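Local coordinates for protein bacteriocin (Pseudomonas syringae pv. tomato, PDB 4FZL) that probably kills competing bacteria by hydrolysing the peptidoglycan precursor lipid II, as a calcium-binding colicin M-like bacteriocin, at residues V119-D124 and F150-G155; L170-T175 and W184-E189. All coordinates share one frame; numbering follows the deposited sequence.

Contact 1 (V119-D124 with F150-G155) and contact 2 (L170-T175 with W184-E189) have centres about 15 Å apart and both reach one mixed beta sheet, contact 1 through strand 142-153 and contact 2 through strands 167-178 and 184-197. They meet chiefly at L170: its N lies 2.8 Å from F150 O, a probable hydrogen bond, and its CD1 lies 3.8 Å from both V123 CG2 and Y152 CG; F150 CE2 also packs on L172 CB. In contact 1 the V154 side chain is about 7 Å from the bound calcium ion. In contact 2 the T185 side chain is about 5 Å from that of D177, which binds magnesium in another structure of this protein; none is bound here.

Contact 1 (V119-D124 and F150-G155); sequences VGLNVD and FAYDVG. With EDO (1,2-ethanediol), chain K; EDO (1,2-ethanediol), chain H.
V123 lays its CG2 methyl over one face of the Y152 ring. The methyl is 4.2 Å from the ring centroid and 25° off the normal, a CH-pi contact, and is displaced toward the rim so that CZ is its nearest ring atom. CG1, the other branch, stands anti to the backbone N (chi1 179°) and thereby reaches F150, at 4.1 Å from CZ. L121 comes to the same tyrosine obliquely, its CD2 3.7 Å from CE2, and V119 CG1 meets V154 CG1 at 4.2 Å. No hydrogen bond joins the two segments directly, so this is a loop packed by apolar side chains onto the end of strand 142-153, within the colicin M family region. The polar end of Y152 is tied down separately: OH is hydrogen-bonded to D157 OD1, which also accepts from N122 N, and takes a hydrogen bond of 2.8 Å from a water in the ring plane at its edge. That water accepts from D124 N at 3.0 Å, bridging the segments. A 1,2-ethanediol, probably from the crystallisation liquor, rests its C2 over the opposite face, toward the rim, and its O2 accepts from D153 N. At the strand end, D153 OD1 accepts from G155 N (2.9 Å) in an Asx turn, while V119 and V154 pack against L165 and S161 of helix 159-165, L165 being a calcium-site residue.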
loop_
_atom_site.group_PDB
_atom_site.type_symbol
_atom_site.label_atom_id
_atom_site.label_comp_id
_atom_site.label_asym_id
_atom_site.label_seq_id
_atom_site.Cartn_x
_atom_site.Cartn_y
_atom_site.Cartn_z
ATOM N N VAL A 119 -3.607 -3.122 5.389
ATOM C CA VAL A 119 -2.548 -3.860 4.740
ATOM C C VAL A 119 -3.019 -5.244 4.287
ATOM O O VAL A 119 -2.596 -5.740 3.255
ATOM C CB VAL A 119 -1.357 -3.962 5.697
ATOM C CG1 VAL A 119 -0.253 -4.895 5.117
ATOM C CG2 VAL A 119 -0.816 -2.543 6.008
ATOM N N GLY A 120 -3.914 -5.845 5.061
ATOM C CA GLY A 120 -4.387 -7.216 4.744
ATOM C C GLY A 120 -3.662 -8.347 5.440
ATOM O O GLY A 120 -3.604 -9.479 4.915
ATOM N N LEU A 121 -3.015 -8.004 6.535
ATOM C CA LEU A 121 -2.269 -8.982 7.291
ATOM C C LEU A 121 -3.272 -10.071 7.791
ATOM O O LEU A 121 -4.372 -9.758 8.309
ATOM C CB LEU A 121 -1.561 -8.328 8.474
ATOM C CG LEU A 121 -0.436 -7.389 8.072
ATOM C CD1 LEU A 121 0.027 -6.662 9.285
ATOM C CD2 LEU A 121 0.667 -8.070 7.290
ATOM N N ASN A 122 -2.769 -11.278 7.837
ATOM C CA ASN A 122 -3.476 -12.408 8.436
ATOM C C ASN A 122 -2.412 -13.313 9.098
ATOM O O ASN A 122 -2.107 -14.395 8.642
ATOM C CB ASN A 122 -4.381 -13.066 7.384
ATOM C CG ASN A 122 -5.265 -14.126 7.972
ATOM O OD1 ASN A 122 -5.642 -14.096 9.167
ATOM N ND2 ASN A 122 -5.722 -15.025 7.100
ATOM N N VAL A 123 -1.839 -12.800 10.191
ATOM C CA VAL A 123 -0.629 -13.386 10.722
ATOM C C VAL A 123 -0.979 -14.666 11.519
ATOM O O VAL A 123 -1.758 -14.626 12.418
ATOM C CB VAL A 123 0.134 -12.400 11.602
ATOM C CG1 VAL A 123 1.429 -12.986 12.231
ATOM C CG2 VAL A 123 0.470 -11.123 10.795
ATOM N N ASP A 124 -0.336 -15.774 11.163
ATOM C CA ASP A 124 -0.499 -17.041 11.853
ATOM C C ASP A 124 0.743 -17.189 12.737
ATOM O O ASP A 124 1.779 -17.649 12.281
ATOM C CB ASP A 124 -0.592 -18.172 10.811
ATOM C CG ASP A 124 -0.596 -19.570 11.438
ATOM O OD1 ASP A 124 -0.345 -20.573 10.694
ATOM O OD2 ASP A 124 -0.890 -19.676 12.659
ATOM N N PHE A 150 9.369 -9.276 14.809
ATOM C CA PHE A 150 9.698 -10.254 13.759
ATOM C C PHE A 150 9.515 -9.706 12.339
ATOM O O PHE A 150 8.589 -8.907 12.108
ATOM C CB PHE A 150 8.937 -11.582 13.940
ATOM C CG PHE A 150 7.450 -11.440 13.892
ATOM C CD1 PHE A 150 6.702 -11.734 12.755
ATOM C CD2 PHE A 150 6.794 -11.018 15.022
ATOM C CE1 PHE A 150 5.310 -11.609 12.784
ATOM C CE2 PHE A 150 5.417 -10.878 15.048
ATOM C CZ PHE A 150 4.672 -11.156 13.923
ATOM N N ALA A 151 10.372 -10.162 11.420
ATOM C CA ALA A 151 10.220 -9.819 10.020
ATOM C C ALA A 151 9.063 -10.558 9.452
ATOM O O ALA A 151 8.814 -11.720 9.814
ATOM C CB ALA A 151 11.498 -10.150 9.228
ATOM N N TYR A 152 8.392 -9.926 8.499
ATOM C CA TYR A 152 7.244 -10.535 7.885
ATOM C C TYR A 152 7.168 -10.168 6.415
ATOM O O TYR A 152 7.169 -9.021 6.063
ATOM C CB TYR A 152 5.967 -10.066 8.572
ATOM C CG TYR A 152 4.733 -10.910 8.305
ATOM C CD1 TYR A 152 4.557 -12.155 8.927
ATOM C CD2 TYR A 152 3.755 -10.470 7.434
ATOM C CE1 TYR A 152 3.424 -12.908 8.683
ATOM C CE2 TYR A 152 2.622 -11.210 7.204
ATOM C CZ TYR A 152 2.489 -12.443 7.819
ATOM O OH TYR A 152 1.380 -13.200 7.630
ATOM N N ASP A 153 7.015 -11.196 5.585
ATOM C CA ASP A 153 6.860 -11.026 4.141
ATOM C C ASP A 153 5.366 -10.854 3.904
ATOM O O ASP A 153 4.538 -11.801 3.963
ATOM C CB ASP A 153 7.431 -12.234 3.425
ATOM C CG ASP A 153 7.370 -12.126 1.907
ATOM O OD1 ASP A 153 6.485 -11.431 1.369
ATOM O OD2 ASP A 153 8.256 -12.718 1.270
ATOM N N VAL A 154 4.998 -9.629 3.583
ATOM C CA VAL A 154 3.646 -9.266 3.466
ATOM C C VAL A 154 2.943 -10.066 2.341
ATOM O O VAL A 154 1.737 -10.251 2.309
ATOM C CB VAL A 154 3.632 -7.735 3.195
ATOM C CG1 VAL A 154 2.312 -7.345 2.836
ATOM C CG2 VAL A 154 4.140 -7.005 4.405
ATOM N N GLY A 155 3.778 -10.537 1.405
ATOM C CA GLY A 155 3.298 -11.395 0.376
ATOM C C GLY A 155 2.730 -12.699 0.850
ATOM O O GLY A 155 1.978 -13.288 0.104
HETATM C C1 EDO K . 5.695 -15.470 7.376
HETATM O O1 EDO K . 6.635 -15.595 8.443
HETATM C C2 EDO K . 6.082 -14.238 6.533
HETATM O O2 EDO K . 7.427 -13.908 6.561
HETATM C C1 EDO H . -3.974 -17.824 11.857
HETATM O O1 EDO H . -4.181 -18.028 10.446
HETATM C C2 EDO H . -4.484 -16.425 12.142
HETATM O O2 EDO H . -5.367 -16.194 11.006
HETATM O O HOH W 1 1.150 -15.836 8.603
#

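Contact 2 (L170-T175 and W184-E189); sequences LRLVGT and WTFSGE. With EDO (1,2-ethanediol), chain F; EDO (1,2-ethanediol), chain E.
V173 O takes the shortest hydrogen bond between the strands, 2.8 Å from E189 N, the donor tilted 20° from the carbonyl plane; G188 CA adds a CA-H...O contact to the same oxygen at 3.3 Å. The return bond from V173 N to E189 O completes this antiparallel hydrogen-bonded pair. T175 and S187 form a second one, in which T175 N to S187 O and S187 N to T175 O are each 3.0 Å. Between them G174 and G188 make a non-hydrogen-bonded pair with CA atoms 4.0 Å apart, backbone against backbone with no side chain between the strands; G174 CA also makes a CA-H...O contact to S187 O. The short strand segments nevertheless run 130° apart, a strong departure from straight antiparallel alignment.

F186 lies on the face that L172 shares, opposite V173, T175, S187 and E189. With CG anti to the backbone N (chi1 169°), its ring reaches across the glycine pair: CE1 approaches G174 CA and CE2 meets L172 CD1 at 3.5 Å, while L172 CD2 lies over one ring face, offset toward the rim. On the other side of the sheet a water donates to S187 O and is hydrogen-bonded to T175 OG1 at 2.8 Å. R171 reaches out in an extended chain; its NE forms a salt bridge with D147, and its NH1 and NH2 each donate to a 1,2-ethanediol oxygen near the guanidinium plane, the NH2 bond almost straight. Both diols probably come from the crystallisation liquor.

The two strands are the arms of a beta hairpin, 167-178 and 184-197. Strand 142-153 pairs on the far side of 167-178, and its L146 touches both L172 and F186, while helix 129-135 packs against L172 through V131 and against W184 through M132 and I135.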
loop_
_atom_site.group_PDB
_atom_site.type_symbol
_atom_site.label_atom_id
_atom_site.label_comp_id
_atom_site.label_asym_id
_atom_site.label_seq_id
_atom_site.Cartn_x
_atom_site.Cartn_y
_atom_site.Cartn_z
ATOM N N LEU A 170 7.063 -6.549 12.274
ATOM C CA LEU A 170 5.915 -6.547 13.154
ATOM C C LEU A 170 6.326 -6.703 14.597
ATOM O O LEU A 170 7.444 -7.202 14.922
ATOM C CB LEU A 170 4.952 -7.662 12.788
ATOM C CG LEU A 170 4.361 -7.550 11.378
ATOM C CD1 LEU A 170 3.401 -8.707 11.061
ATOM C CD2 LEU A 170 3.596 -6.255 11.220
ATOM N N ARG A 171 5.449 -6.196 15.468
ATOM C CA ARG A 171 5.601 -6.362 16.897
ATOM C C ARG A 171 4.410 -7.089 17.481
ATOM O O ARG A 171 3.287 -6.730 17.182
ATOM C CB ARG A 171 5.699 -4.995 17.574
ATOM C CG ARG A 171 5.762 -4.999 19.086
ATOM C CD ARG A 171 5.867 -3.579 19.540
ATOM N NE ARG A 171 5.906 -3.455 20.976
ATOM C CZ ARG A 171 5.664 -2.314 21.619
ATOM N NH1 ARG A 171 5.207 -1.251 20.947
ATOM N NH2 ARG A 171 5.737 -2.278 22.953
ATOM N N LEU A 172 4.650 -8.136 18.272
ATOM C CA LEU A 172 3.620 -8.881 18.972
ATOM C C LEU A 172 3.776 -8.557 20.435
ATOM O O LEU A 172 4.839 -8.846 21.035
ATOM C CB LEU A 172 3.775 -10.397 18.749
ATOM C CG LEU A 172 2.666 -11.273 19.346
ATOM C CD1 LEU A 172 1.249 -11.041 18.780
ATOM C CD2 LEU A 172 3.118 -12.753 19.213
ATOM N N VAL A 173 2.728 -7.986 21.036
ATOM C CA VAL A 173 2.842 -7.503 22.398
ATOM C C VAL A 173 1.546 -7.872 23.145
ATOM O O VAL A 173 0.418 -7.645 22.651
ATOM C CB VAL A 173 3.136 -5.966 22.442
ATOM C CG1 VAL A 173 2.160 -5.162 21.577
ATOM C CG2 VAL A 173 3.095 -5.482 23.872
ATOM N N GLY A 174 1.722 -8.475 24.313
ATOM C CA GLY A 174 0.619 -8.864 25.145
ATOM C C GLY A 174 1.047 -9.734 26.287
ATOM O O GLY A 174 2.183 -9.674 26.775
ATOM N N THR A 175 0.081 -10.522 26.761
ATOM C CA THR A 175 0.277 -11.360 27.931
ATOM C C THR A 175 -0.067 -12.809 27.578
ATOM O O THR A 175 -0.957 -13.108 26.713
ATOM C CB THR A 175 -0.554 -10.816 29.143
ATOM O OG1 THR A 175 -1.941 -10.832 28.840
ATOM C CG2 THR A 175 -0.137 -9.351 29.544
ATOM N N TRP A 184 -1.432 -22.897 27.184
ATOM C CA TRP A 184 -1.342 -21.423 27.285
ATOM C C TRP A 184 -2.193 -20.717 26.270
ATOM O O TRP A 184 -2.492 -21.262 25.190
ATOM C CB TRP A 184 0.099 -20.937 27.124
ATOM C CG TRP A 184 0.731 -21.421 25.832
ATOM C CD1 TRP A 184 1.509 -22.572 25.651
ATOM C CD2 TRP A 184 0.633 -20.810 24.482
ATOM N NE1 TRP A 184 1.899 -22.698 24.335
ATOM C CE2 TRP A 184 1.414 -21.674 23.582
ATOM C CE3 TRP A 184 0.015 -19.676 23.954
ATOM C CZ2 TRP A 184 1.543 -21.398 22.221
ATOM C CZ3 TRP A 184 0.151 -19.411 22.571
ATOM C CH2 TRP A 184 0.907 -20.246 21.732
ATOM N N THR A 185 -2.602 -19.504 26.650
ATOM C CA THR A 185 -3.252 -18.550 25.755
ATOM C C THR A 185 -2.497 -17.228 25.749
ATOM O O THR A 185 -1.984 -16.732 26.803
ATOM C CB THR A 185 -4.713 -18.298 26.139
ATOM O OG1 THR A 185 -5.387 -19.547 26.127
ATOM C CG2 THR A 185 -5.416 -17.356 25.116
ATOM N N PHE A 186 -2.360 -16.674 24.543
ATOM C CA PHE A 186 -1.767 -15.366 24.367
ATOM C C PHE A 186 -2.893 -14.449 23.937
ATOM O O PHE A 186 -3.683 -14.821 23.077
ATOM C CB PHE A 186 -0.677 -15.387 23.284
ATOM C CG PHE A 186 -0.233 -14.009 22.884
ATOM C CD1 PHE A 186 0.784 -13.351 23.594
ATOM C CD2 PHE A 186 -0.930 -13.326 21.905
ATOM C CE1 PHE A 186 1.133 -12.015 23.288
ATOM C CE2 PHE A 186 -0.572 -11.976 21.602
ATOM C CZ PHE A 186 0.452 -11.364 22.255
ATOM N N SER A 187 -3.012 -13.295 24.573
ATOM C CA SER A 187 -3.917 -12.230 24.122
ATOM C C SER A 187 -3.108 -10.955 24.018
ATOM O O SER A 187 -2.347 -10.593 24.917
ATOM C CB SER A 187 -5.111 -12.005 25.075
ATOM O OG SER A 187 -4.729 -11.330 26.281
ATOM N N GLY A 188 -3.251 -10.280 22.897
ATOM C CA GLY A 188 -2.550 -9.084 22.703
ATOM C C GLY A 188 -2.788 -8.466 21.396
ATOM O O GLY A 188 -3.899 -8.539 20.920
ATOM N N GLU A 189 -1.747 -7.869 20.817
ATOM C CA GLU A 189 -1.897 -7.057 19.594
ATOM C C GLU A 189 -0.647 -7.213 18.717
ATOM O O GLU A 189 0.457 -7.440 19.224
ATOM C CB GLU A 189 -1.956 -5.546 19.976
ATOM C CG GLU A 189 -3.177 -5.071 20.731
ATOM C CD GLU A 189 -3.083 -3.581 21.064
ATOM O OE1 GLU A 189 -1.963 -3.092 21.321
ATOM O OE2 GLU A 189 -4.147 -2.908 21.041
HETATM C C1 EDO F . 4.979 1.724 22.539
HETATM O O1 EDO F . 5.200 3.195 22.505
HETATM C C2 EDO F . 5.769 1.229 23.723
HETATM O O2 EDO F . 5.228 0.207 24.570
HETATM C C1 EDO E . 5.436 -0.872 16.807
HETATM O O1 EDO E . 4.916 -0.507 18.095
HETATM C C2 EDO E . 6.270 0.206 16.231
HETATM O O2 EDO E . 5.542 1.399 16.013
HETATM O O HOH W 2 -2.909 -8.734 27.247
#